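Local coordinates for protein octenoyl-CoA reductase/carboxylase (Streptomyces sp., PDB 4A10) that probably reduces and carboxylates 2-octenoyl-CoA using NADPH, as a member of the medium-chain dehydrogenase/reductase superfamily, at residues S73-T78 with G114-G119; I138-H143 with Q183-P188; A203-R208 with G231-Y236; T331-G336 with K356-H361. One frame throughout, in Å; residues are numbered along the deposited sequence.

Followed from the N terminus, the four contacts lie in series, each closing its own loop before the next opens, and none nests in or crosses another. Contact 1 closes a loop of 35 residues in the GroES-like part, where the end of strand 64-73 and the start of helix 76-83 meet the approach to strand 117-124. Contact 2 adds strand 184-186 beyond strand 136-139 of the same sheet; Cys-117 O and Val-139 N join the two contacts. Contact 3 sets helix 200-210 against helix 232-243 of the nucleotide-binding part, and contact 4 pairs the last two strands of its parallel sheet. Contacts 3 and 4 touch through Leu-233 with Cys-335 and Arg-208 with Ser-360.

Contact 1. Residues S73-T78 with G114-G119; sequences SINYNT and GSDCSG
Ser-73 and Asp-116 bring the two backbones to 6.2 Å between their CA atoms, where strand 64-73 of the GroES-like domain runs out toward helix 76-83 and the loop 114-116 leads into the neighbouring antiparallel strand 117-124. No clear direct hydrogen bond spans the gap; small polar side chains fill it. Asp-116 OD2 lies 3.5 Å from Ser-73 OG and 3.7 Å from Asn-75 ND2, the two side chains crossing at about a right angle, with the amide and carboxylate planes 50° apart. The polar ends look further afield: Ser-73 OG bonds Lys-408, and Asp-116 OD1 takes the N-H of Leu-201 at the start of helix 200-210. Asn-77, its CG tucked between backbone N and carbonyl carbon (chi1 55°), lays its amide against Ser-115, ND2 being 3.4 Å from OG. An alanine here is likely to open a gap between the first turn of the helix and Ser-115, close to the NADP-binding Trp-80. Gly-114 suits its place because a CB would jam against the preceding carbonyl oxygen. Ser-115 OG, already bonded to Trp-164 O, accepts from a water that also takes the N-H of Gly-114 at 3.0 Å and lies 2.6 Å from Thr-78 OG1.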
loop_
_atom_site.group_PDB
_atom_site.type_symbol
_atom_site.label_atom_id
_atom_site.label_comp_id
_atom_site.label_asym_id
_atom_site.label_seq_id
_atom_site.Cartn_x
_atom_site.Cartn_y
_atom_site.Cartn_z
ATOM N N SER B 73 -4.045 -28.942 -19.580
ATOM C CA SER B 73 -4.100 -27.916 -20.599
ATOM C C SER B 73 -2.681 -27.681 -21.093
ATOM O O SER B 73 -1.726 -28.064 -20.424
ATOM C CB SER B 73 -4.693 -26.624 -20.008
ATOM O OG SER B 73 -3.676 -25.799 -19.436
ATOM N N ILE B 74 -2.540 -27.060 -22.260
ATOM C CA ILE B 74 -1.215 -26.674 -22.749
ATOM C C ILE B 74 -0.916 -25.264 -22.296
ATOM O O ILE B 74 -1.782 -24.380 -22.380
ATOM C CB ILE B 74 -1.102 -26.745 -24.289
ATOM C CG1 ILE B 74 -1.425 -28.159 -24.798
ATOM C CG2 ILE B 74 0.302 -26.275 -24.767
ATOM C CD1 ILE B 74 -0.650 -29.303 -24.114
ATOM N N ASN B 75 0.303 -25.068 -21.795
ATOM C CA ASN B 75 0.779 -23.748 -21.436
ATOM C C ASN B 75 2.069 -23.463 -22.168
ATOM O O ASN B 75 2.709 -24.372 -22.697
ATOM C CB ASN B 75 0.998 -23.639 -19.923
ATOM C CG ASN B 75 -0.299 -23.611 -19.158
ATOM O OD1 ASN B 75 -0.984 -22.593 -19.125
ATOM N ND2 ASN B 75 -0.648 -24.731 -18.528
ATOM N N TYR B 76 2.463 -22.202 -22.199
ATOM C CA TYR B 76 3.710 -21.873 -22.858
ATOM C C TYR B 76 4.930 -22.494 -22.194
ATOM O O TYR B 76 5.854 -22.870 -22.883
ATOM C CB TYR B 76 3.854 -20.377 -23.079
ATOM C CG TYR B 76 3.256 -19.971 -24.407
ATOM C CD1 TYR B 76 3.900 -20.303 -25.605
ATOM C CD2 TYR B 76 2.043 -19.277 -24.475
ATOM C CE1 TYR B 76 3.356 -19.950 -26.837
ATOM C CE2 TYR B 76 1.482 -18.904 -25.721
ATOM C CZ TYR B 76 2.153 -19.245 -26.895
ATOM O OH TYR B 76 1.634 -18.910 -28.136
ATOM N N ASN B 77 4.920 -22.666 -20.870
ATOM C CA ASN B 77 6.051 -23.353 -20.250
ATOM C C ASN B 77 6.220 -24.800 -20.734
ATOM O O ASN B 77 7.338 -25.298 -20.796
ATOM C CB ASN B 77 6.124 -23.198 -18.721
ATOM C CG ASN B 77 4.861 -23.628 -18.003
ATOM O OD1 ASN B 77 3.960 -24.247 -18.578
ATOM N ND2 ASN B 77 4.791 -23.296 -16.718
ATOM N N THR B 78 5.105 -25.439 -21.094
ATOM C CA THR B 78 5.094 -26.747 -21.755
ATOM C C THR B 78 5.817 -26.717 -23.130
ATOM O O THR B 78 6.609 -27.611 -23.445
ATOM C CB THR B 78 3.629 -27.257 -21.931
ATOM O OG1 THR B 78 2.912 -27.085 -20.698
ATOM C CG2 THR B 78 3.580 -28.725 -22.347
ATOM N N GLY B 114 3.390 -30.483 -17.596
ATOM C CA GLY B 114 2.000 -30.156 -17.323
ATOM C C GLY B 114 1.911 -29.382 -16.024
ATOM O O GLY B 114 2.296 -29.877 -14.965
ATOM N N SER B 115 1.400 -28.162 -16.120
ATOM C CA SER B 115 1.448 -27.219 -15.014
ATOM C C SER B 115 0.077 -26.845 -14.440
ATOM O O SER B 115 -0.005 -26.046 -13.496
ATOM C CB SER B 115 2.228 -25.986 -15.454
ATOM O OG SER B 115 3.596 -26.321 -15.695
ATOM N N ASP B 116 -0.967 -27.467 -14.996
ATOM C CA ASP B 116 -2.381 -27.279 -14.661
ATOM C C ASP B 116 -3.088 -28.613 -14.665
ATOM O O ASP B 116 -2.644 -29.543 -15.326
ATOM C CB ASP B 116 -3.071 -26.499 -15.786
ATOM C CG ASP B 116 -3.439 -25.123 -15.381
ATOM O OD1 ASP B 116 -3.647 -24.919 -14.169
ATOM O OD2 ASP B 116 -3.512 -24.256 -16.266
ATOM N N CYS B 117 -4.216 -28.707 -13.974
ATOM C CA CYS B 117 -5.078 -29.861 -14.150
ATOM C C CYS B 117 -6.290 -29.872 -13.245
ATOM O O CYS B 117 -6.375 -29.124 -12.269
ATOM C CB CYS B 117 -4.279 -31.174 -14.027
ATOM S SG CYS B 117 -4.256 -31.865 -12.366
ATOM N N SER B 118 -7.242 -30.736 -13.590
ATOM C CA SER B 118 -8.363 -31.018 -12.725
ATOM C C SER B 118 -8.432 -32.517 -12.582
ATOM O O SER B 118 -8.043 -33.251 -13.494
ATOM C CB SER B 118 -9.666 -30.445 -13.296
ATOM O OG SER B 118 -10.021 -31.038 -14.521
ATOM N N GLY B 119 -8.914 -32.982 -11.439
ATOM C CA GLY B 119 -8.953 -34.405 -11.202
ATOM C C GLY B 119 -9.546 -34.797 -9.873
ATOM O O GLY B 119 -10.239 -34.019 -9.221
HETATM O O HOH W 1 3.940 -27.663 -18.404
#

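Contact 2. Residues I138-H143 with Q183-P188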
loop_
_atom_site.group_PDB
_atom_site.type_symbol
_atom_site.label_atom_id
_atom_site.label_comp_id
_atom_site.label_asym_id
_atom_site.label_seq_id
_atom_site.Cartn_x
_atom_site.Cartn_y
_atom_site.Cartn_z
ATOM N N ILE B 138 -8.820 -28.950 -8.365
ATOM C CA ILE B 138 -8.074 -28.249 -9.364
ATOM C C ILE B 138 -6.667 -28.122 -8.779
ATOM O O ILE B 138 -6.480 -28.086 -7.539
ATOM C CB ILE B 138 -8.784 -26.899 -9.666
ATOM C CG1 ILE B 138 -9.291 -26.876 -11.088
ATOM C CG2 ILE B 138 -8.018 -25.640 -9.196
ATOM C CD1 ILE B 138 -10.565 -27.630 -11.183
ATOM N N VAL B 139 -5.669 -28.136 -9.660
ATOM C CA VAL B 139 -4.300 -28.013 -9.229
ATOM C C VAL B 139 -3.741 -26.809 -9.914
ATOM O O VAL B 139 -3.831 -26.701 -11.132
ATOM C CB VAL B 139 -3.418 -29.224 -9.606
ATOM C CG1 VAL B 139 -1.992 -28.982 -9.121
ATOM C CG2 VAL B 139 -3.965 -30.523 -9.014
ATOM N N HIS B 140 -3.177 -25.907 -9.113
ATOM C CA HIS B 140 -2.463 -24.761 -9.644
ATOM C C HIS B 140 -0.916 -24.922 -9.517
ATOM O O HIS B 140 -0.431 -25.760 -8.746
ATOM C CB HIS B 140 -2.992 -23.463 -9.005
ATOM C CG HIS B 140 -2.592 -23.284 -7.574
ATOM N ND1 HIS B 140 -1.313 -22.934 -7.199
ATOM C CD2 HIS B 140 -3.305 -23.392 -6.428
ATOM C CE1 HIS B 140 -1.250 -22.840 -5.883
ATOM N NE2 HIS B 140 -2.448 -23.101 -5.391
ATOM N N PRO B 141 -0.143 -24.146 -10.292
ATOM C CA PRO B 141 1.312 -24.441 -10.402
ATOM C C PRO B 141 2.276 -24.062 -9.270
ATOM O O PRO B 141 3.423 -24.501 -9.318
ATOM C CB PRO B 141 1.738 -23.713 -11.685
ATOM C CG PRO B 141 0.614 -22.815 -12.040
ATOM C CD PRO B 141 -0.629 -23.354 -11.440
ATOM N N ALA B 142 1.853 -23.289 -8.274
ATOM C CA ALA B 142 2.787 -22.817 -7.250
ATOM C C ALA B 142 3.205 -23.904 -6.244
ATOM O O ALA B 142 2.491 -24.195 -5.286
ATOM C CB ALA B 142 2.250 -21.564 -6.547
ATOM N N HIS B 143 4.365 -24.496 -6.506
ATOM C CA HIS B 143 4.958 -25.583 -5.731
ATOM C C HIS B 143 5.995 -24.922 -4.822
ATOM O O HIS B 143 7.083 -24.548 -5.274
ATOM C CB HIS B 143 5.632 -26.542 -6.718
ATOM C CG HIS B 143 6.141 -27.817 -6.111
ATOM N ND1 HIS B 143 7.255 -27.867 -5.303
ATOM C CD2 HIS B 143 5.725 -29.097 -6.259
ATOM C CE1 HIS B 143 7.485 -29.121 -4.949
ATOM N NE2 HIS B 143 6.576 -29.888 -5.525
ATOM N N GLN B 183 -1.105 -26.926 -3.367
ATOM C CA GLN B 183 -1.451 -26.620 -4.763
ATOM C C GLN B 183 -2.937 -26.913 -5.072
ATOM O O GLN B 183 -3.390 -26.678 -6.172
ATOM C CB GLN B 183 -0.615 -27.446 -5.729
ATOM C CG GLN B 183 0.869 -27.181 -5.740
ATOM C CD GLN B 183 1.579 -28.185 -6.626
ATOM O OE1 GLN B 183 2.246 -29.085 -6.139
ATOM N NE2 GLN B 183 1.389 -28.059 -7.935
ATOM N N LEU B 184 -3.678 -27.448 -4.103
ATOM C CA LEU B 184 -5.024 -27.991 -4.374
ATOM C C LEU B 184 -6.159 -27.031 -4.055
ATOM O O LEU B 184 -6.146 -26.368 -3.031
ATOM C CB LEU B 184 -5.243 -29.265 -3.568
ATOM C CG LEU B 184 -4.467 -30.522 -3.968
ATOM C CD1 LEU B 184 -4.806 -31.630 -2.989
ATOM C CD2 LEU B 184 -4.817 -30.936 -5.409
ATOM N N LEU B 185 -7.158 -26.981 -4.923
ATOM C CA LEU B 185 -8.390 -26.260 -4.595
ATOM C C LEU B 185 -9.593 -27.065 -5.065
ATOM O O LEU B 185 -9.456 -27.858 -6.001
ATOM C CB LEU B 185 -8.384 -24.843 -5.207
ATOM C CG LEU B 185 -7.385 -23.825 -4.642
ATOM C CD1 LEU B 185 -7.206 -22.643 -5.611
ATOM C CD2 LEU B 185 -7.806 -23.332 -3.235
ATOM N N PRO B 186 -10.772 -26.856 -4.429
ATOM C CA PRO B 186 -12.013 -27.524 -4.864
ATOM C C PRO B 186 -12.368 -27.167 -6.289
ATOM O O PRO B 186 -12.346 -25.968 -6.649
ATOM C CB PRO B 186 -13.098 -26.974 -3.927
ATOM C CG PRO B 186 -12.435 -26.073 -2.948
ATOM C CD PRO B 186 -10.954 -26.027 -3.216
ATOM N N LYS B 187 -12.663 -28.188 -7.100
ATOM C CA LYS B 187 -13.204 -27.980 -8.456
ATOM C C LYS B 187 -14.542 -27.201 -8.389
ATOM O O LYS B 187 -15.414 -27.569 -7.599
ATOM C CB LYS B 187 -13.411 -29.329 -9.170
ATOM C CG LYS B 187 -13.696 -29.217 -10.678
ATOM C CD LYS B 187 -14.137 -30.550 -11.293
ATOM C CE LYS B 187 -15.226 -30.371 -12.365
ATOM N NZ LYS B 187 -16.586 -30.098 -11.753
ATOM N N PRO B 188 -14.694 -26.119 -9.184
ATOM C CA PRO B 188 -16.009 -25.485 -9.436
ATOM C C PRO B 188 -17.012 -26.510 -9.949
ATOM O O PRO B 188 -16.855 -27.012 -11.073
ATOM C CB PRO B 188 -15.708 -24.520 -10.580
ATOM C CG PRO B 188 -14.308 -24.177 -10.419
ATOM C CD PRO B 188 -13.614 -25.378 -9.857
#
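Gln-183 gives up the most surface here, reaching across to His-140 with both backbone and side chain. Its carbonyl accepts the N-H of His-140 at 3.0 Å, and its NE2 returns a bond to His-140 O, also 3.0 Å, nearly straight at 172° and lying in the plane of the amide. The chain is extended beyond CG (chi2 173°), which carries the amide to His-140 O while CG rests 3.4 Å from Ala-142 O. OE1 accepts from Arg-180 N, so both ends of the amide are held and its rotation is fixed. A leucine in its place would probably leave His-140 O and Arg-180 N without their mates and let the turn after the strand shift. The same residue also packs on the imidazole: its CA sits over one face of the His-140 ring, a CH-pi contact 4.0 Å from the centroid, while His-140 NE2 is bonded to His-365 ND1.

Ile-138, next in buried surface, exchanges two backbone bonds with Leu-185, N to O at 2.7 Å and O to N at 2.9 Å. Its branched apolar side chain packs in two directions: CG2 leans on Leu-185 CB, and CD1 reaches the ring of Pro-188 and the CG of Lys-187, the latter at 3.5 Å with the two chains crossing at about a right angle. On the other face of the sheet, Val-139 CG2 meets Leu-184 CD2. Leu-185 in turn packs on Pro-149 of a second subunit. Hydrogen-bonded and non-hydrogen-bonded pairs thus follow one another in an antiparallel ladder, by which strand 184-186 joins strand 136-139 in the sheet of the GroES-like domain.

Contact 3. Residues A203-R208 with G231-Y236; sequences AGTAYR and GGLGSY
Ala-203 and Tyr-236 make the closest meeting of two helices whose short axes pass 8.5 Å apart at a crossing angle of -58°. No hydrogen bond crosses between them, and apolar contact carries the join. The principal one is a CH-pi contact: Ala-203 CB stands over a face of the Tyr-236 ring, 3.8 Å from its centroid and 15° off the normal. With CG anti to the carbonyl carbon (chi1 -63°), the tyrosine swings its ring beside its own backbone N and onto the alanine, whose small methyl lets the helices come near. The phenol end is polar and finds its partners beyond, Ser-199 OG and Ala-383 N.

Aliphatic packing completes the interface. Leu-233 CD1 nestles against Thr-205, 3.8 Å from CG2, the side chains crossing at about a right angle, and lies 4.2 Å from Ala-206 CB. Thr-205 divides its roles, turning the methyl to the leucine while OG1 bonds back to Leu-201 O within its helix. Ala-206 CB also meets Tyr-236 CB.

Within segment 231-236, Gly-231 O receives both Ser-235 N and Ser-235 OG, the hydroxyl at 2.8 Å, from opposite faces of its plane, which secures the first helical turn. Thr-205, Gly-232 and Leu-233 contact NADP, so the helices pack where the glycine-rich turn of a Rossmann-type fold starts the cofactor-binding helix.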
loop_
_atom_site.group_PDB
_atom_site.type_symbol
_atom_site.label_atom_id
_atom_site.label_comp_id
_atom_site.label_asym_id
_atom_site.label_seq_id
_atom_site.Cartn_x
_atom_site.Cartn_y
_atom_site.Cartn_z
ATOM N N ALA B 203 -5.418 -17.866 -15.604
ATOM C CA ALA B 203 -6.294 -17.007 -14.822
ATOM C C ALA B 203 -5.633 -16.523 -13.519
ATOM O O ALA B 203 -5.767 -15.355 -13.146
ATOM C CB ALA B 203 -7.652 -17.694 -14.562
ATOM N N GLY B 204 -4.893 -17.404 -12.844
ATOM C CA GLY B 204 -4.166 -17.024 -11.613
ATOM C C GLY B 204 -3.105 -15.950 -11.871
ATOM O O GLY B 204 -2.985 -14.954 -11.114
ATOM N N THR B 205 -2.341 -16.151 -12.945
ATOM C CA THR B 205 -1.300 -15.208 -13.357
ATOM C C THR B 205 -1.895 -13.812 -13.634
ATOM O O THR B 205 -1.421 -12.810 -13.095
ATOM C CB THR B 205 -0.531 -15.739 -14.587
ATOM O OG1 THR B 205 0.102 -16.981 -14.243
ATOM C CG2 THR B 205 0.515 -14.747 -15.053
ATOM N N ALA B 206 -2.938 -13.785 -14.467
ATOM C CA ALA B 206 -3.681 -12.563 -14.796
ATOM C C ALA B 206 -4.272 -11.924 -13.553
ATOM O O ALA B 206 -4.274 -10.709 -13.418
ATOM C CB ALA B 206 -4.785 -12.864 -15.802
ATOM N N TYR B 207 -4.782 -12.745 -12.649
ATOM C CA TYR B 207 -5.332 -12.237 -11.403
ATOM C C TYR B 207 -4.244 -11.524 -10.587
ATOM O O TYR B 207 -4.446 -10.395 -10.078
ATOM C CB TYR B 207 -5.994 -13.359 -10.595
ATOM C CG TYR B 207 -6.613 -12.868 -9.324
ATOM C CD1 TYR B 207 -5.825 -12.611 -8.202
ATOM C CD2 TYR B 207 -7.990 -12.630 -9.241
ATOM C CE1 TYR B 207 -6.380 -12.142 -7.029
ATOM C CE2 TYR B 207 -8.555 -12.159 -8.080
ATOM C CZ TYR B 207 -7.746 -11.907 -6.975
ATOM O OH TYR B 207 -8.301 -11.420 -5.802
ATOM N N ARG B 208 -3.095 -12.181 -10.459
ATOM C CA ARG B 208 -2.002 -11.575 -9.736
ATOM C C ARG B 208 -1.592 -10.270 -10.410
ATOM O O ARG B 208 -1.464 -9.255 -9.757
ATOM C CB ARG B 208 -0.805 -12.513 -9.550
ATOM C CG ARG B 208 0.238 -11.914 -8.599
ATOM C CD ARG B 208 1.478 -12.793 -8.416
ATOM N NE ARG B 208 2.561 -12.106 -7.689
ATOM C CZ ARG B 208 2.820 -12.258 -6.385
ATOM N NH1 ARG B 208 2.077 -13.070 -5.637
ATOM N NH2 ARG B 208 3.847 -11.617 -5.823
ATOM N N GLY B 231 -5.164 -14.516 -26.646
ATOM C CA GLY B 231 -4.473 -15.695 -26.123
ATOM C C GLY B 231 -4.922 -16.080 -24.720
ATOM O O GLY B 231 -5.861 -15.510 -24.170
ATOM N N GLY B 232 -4.236 -17.050 -24.128
ATOM C CA GLY B 232 -4.647 -17.595 -22.836
ATOM C C GLY B 232 -4.695 -16.550 -21.730
ATOM O O GLY B 232 -5.695 -16.444 -20.996
ATOM N N LEU B 233 -3.621 -15.770 -21.618
ATOM C CA LEU B 233 -3.520 -14.755 -20.574
ATOM C C LEU B 233 -4.456 -13.587 -20.837
ATOM O O LEU B 233 -5.143 -13.130 -19.919
ATOM C CB LEU B 233 -2.088 -14.249 -20.479
ATOM C CG LEU B 233 -1.526 -13.795 -19.140
ATOM C CD1 LEU B 233 -1.808 -14.816 -18.016
ATOM C CD2 LEU B 233 -0.036 -13.599 -19.316
ATOM N N GLY B 234 -4.496 -13.113 -22.088
ATOM C CA GLY B 234 -5.320 -11.950 -22.431
ATOM C C GLY B 234 -6.801 -12.242 -22.250
ATOM O O GLY B 234 -7.585 -11.350 -21.927
ATOM N N SER B 235 -7.173 -13.505 -22.438
ATOM C CA SER B 235 -8.564 -13.953 -22.324
ATOM C C SER B 235 -9.126 -13.823 -20.923
ATOM O O SER B 235 -10.313 -13.488 -20.747
ATOM C CB SER B 235 -8.682 -15.402 -22.772
ATOM O OG SER B 235 -8.658 -15.501 -24.188
ATOM N N TYR B 236 -8.285 -14.106 -19.926
ATOM C CA TYR B 236 -8.669 -13.882 -18.553
ATOM C C TYR B 236 -8.492 -12.402 -18.146
ATOM O O TYR B 236 -9.295 -11.880 -17.377
ATOM C CB TYR B 236 -7.952 -14.871 -17.622
ATOM C CG TYR B 236 -8.343 -16.323 -17.910
ATOM C CD1 TYR B 236 -9.663 -16.752 -17.709
ATOM C CD2 TYR B 236 -7.418 -17.249 -18.396
ATOM C CE1 TYR B 236 -10.053 -18.048 -17.975
ATOM C CE2 TYR B 236 -7.802 -18.577 -18.666
ATOM C CZ TYR B 236 -9.124 -18.959 -18.448
ATOM O OH TYR B 236 -9.564 -20.229 -18.711
#

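Contact 4. Residues T331-G336 with K356-H361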
loop_
_atom_site.group_PDB
_atom_site.type_symbol
_atom_site.label_atom_id
_atom_site.label_comp_id
_atom_site.label_asym_id
_atom_site.label_seq_id
_atom_site.Cartn_x
_atom_site.Cartn_y
_atom_site.Cartn_z
ATOM N N THR B 331 1.211 2.165 -14.722
ATOM C CA THR B 331 1.922 0.923 -14.390
ATOM C C THR B 331 1.937 -0.036 -15.569
ATOM O O THR B 331 0.910 -0.264 -16.189
ATOM C CB THR B 331 1.265 0.203 -13.166
ATOM O OG1 THR B 331 1.413 1.019 -11.997
ATOM C CG2 THR B 331 1.923 -1.140 -12.876
ATOM N N VAL B 332 3.102 -0.602 -15.870
ATOM C CA VAL B 332 3.213 -1.680 -16.847
ATOM C C VAL B 332 3.477 -2.979 -16.115
ATOM O O VAL B 332 4.432 -3.075 -15.367
ATOM C CB VAL B 332 4.384 -1.482 -17.819
ATOM C CG1 VAL B 332 4.457 -2.679 -18.817
ATOM C CG2 VAL B 332 4.265 -0.150 -18.551
ATOM N N VAL B 333 2.627 -3.974 -16.321
ATOM C CA VAL B 333 2.831 -5.272 -15.692
ATOM C C VAL B 333 3.179 -6.273 -16.796
ATOM O O VAL B 333 2.541 -6.308 -17.846
ATOM C CB VAL B 333 1.624 -5.696 -14.819
ATOM C CG1 VAL B 333 1.849 -7.058 -14.169
ATOM C CG2 VAL B 333 1.434 -4.699 -13.706
ATOM N N THR B 334 4.224 -7.048 -16.563
ATOM C CA THR B 334 4.853 -7.828 -17.630
ATOM C C THR B 334 5.365 -9.196 -17.187
ATOM O O THR B 334 5.497 -9.451 -15.993
ATOM C CB THR B 334 6.023 -7.041 -18.292
ATOM O OG1 THR B 334 6.551 -7.813 -19.376
ATOM C CG2 THR B 334 7.138 -6.755 -17.290
ATOM N N CYS B 335 5.658 -10.046 -18.177
ATOM C CA CYS B 335 6.162 -11.413 -17.984
ATOM C C CYS B 335 7.594 -11.654 -18.510
ATOM O O CYS B 335 8.401 -12.320 -17.844
ATOM C CB CYS B 335 5.229 -12.435 -18.670
ATOM S SG CYS B 335 3.525 -12.664 -18.001
ATOM N N GLY B 336 7.921 -11.130 -19.697
ATOM C CA GLY B 336 8.915 -11.809 -20.559
ATOM C C GLY B 336 10.278 -11.302 -21.023
ATOM O O GLY B 336 10.630 -11.517 -22.192
ATOM N N LYS B 356 5.675 2.983 -13.327
ATOM C CA LYS B 356 6.086 1.763 -12.627
ATOM C C LYS B 356 5.980 0.548 -13.539
ATOM O O LYS B 356 5.063 0.461 -14.365
ATOM C CB LYS B 356 5.243 1.525 -11.363
ATOM C CG LYS B 356 5.292 2.654 -10.329
ATOM C CD LYS B 356 3.993 2.688 -9.510
ATOM C CE LYS B 356 3.825 4.003 -8.742
ATOM N NZ LYS B 356 4.863 4.208 -7.676
ATOM N N ILE B 357 6.920 -0.382 -13.371
ATOM C CA ILE B 357 6.939 -1.647 -14.108
ATOM C C ILE B 357 6.883 -2.798 -13.110
ATOM O O ILE B 357 7.757 -2.932 -12.269
ATOM C CB ILE B 357 8.228 -1.807 -14.962
ATOM C CG1 ILE B 357 8.305 -0.727 -16.035
ATOM C CG2 ILE B 357 8.270 -3.187 -15.620
ATOM C CD1 ILE B 357 9.701 -0.427 -16.495
ATOM N N VAL B 358 5.864 -3.635 -13.208
ATOM C CA VAL B 358 5.765 -4.737 -12.288
ATOM C C VAL B 358 5.977 -6.062 -13.035
ATOM O O VAL B 358 5.201 -6.435 -13.916
ATOM C CB VAL B 358 4.469 -4.683 -11.429
ATOM C CG1 VAL B 358 4.472 -5.797 -10.407
ATOM C CG2 VAL B 358 4.362 -3.313 -10.698
ATOM N N GLY B 359 7.081 -6.730 -12.696
ATOM C CA GLY B 359 7.411 -8.020 -13.293
ATOM C C GLY B 359 6.695 -9.070 -12.475
ATOM O O GLY B 359 6.857 -9.129 -11.256
ATOM N N SER B 360 5.883 -9.884 -13.133
ATOM C CA SER B 360 5.062 -10.845 -12.415
ATOM C C SER B 360 4.916 -12.178 -13.139
ATOM O O SER B 360 4.927 -12.231 -14.366
ATOM C CB SER B 360 3.677 -10.256 -12.159
ATOM O OG SER B 360 2.985 -11.041 -11.197
ATOM N N HIS B 361 4.789 -13.257 -12.379
ATOM C CA HIS B 361 4.297 -14.487 -12.956
ATOM C C HIS B 361 3.636 -15.297 -11.868
ATOM O O HIS B 361 3.835 -15.014 -10.693
ATOM C CB HIS B 361 5.402 -15.283 -13.689
ATOM C CG HIS B 361 6.256 -16.107 -12.784
ATOM N ND1 HIS B 361 7.406 -15.623 -12.207
ATOM C CD2 HIS B 361 6.125 -17.383 -12.357
ATOM C CE1 HIS B 361 7.942 -16.563 -11.449
ATOM N NE2 HIS B 361 7.190 -17.645 -11.532
#
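Thr-331 starts the pairing beside Lys-356, with its CA 3.2 Å from Lys-356 O in a CA-H...O contact and its CG2 3.9 Å from Val-358 CG2. Val-332 bonds in both directions: its N gives to Lys-356 O at 2.7 Å, and its O accepts Val-358 N at the same length. Its side chain turns to the other face, beside Ile-357. Val-333 comes back to the face of Thr-331; with CG1 anti to the backbone N (chi1 180°), CG2 is left to lie alongside Val-358, 3.8 Å from its CB, and CG1 nears Ser-360 CB. Beta-branched residues suit such extended backbone and fill the surface of the sheet. Thr-334 N bonds Val-358 O and its O accepts Ser-360 N, both at 2.9 Å; its CG2 rests side by side with Ile-357 CG2, while OG1 bonds Glu-312. Cys-335 leaves the strand, SG 3.9 Å from Ser-360 O, and SG packs against CD2 of the NADP-binding Leu-233. His-361, just past the second strand, also binds NADP. These are the last two strands of the parallel Rossmann-type sheet, which strand 356-359 continues into a fourth subunit through an antiparallel ladder.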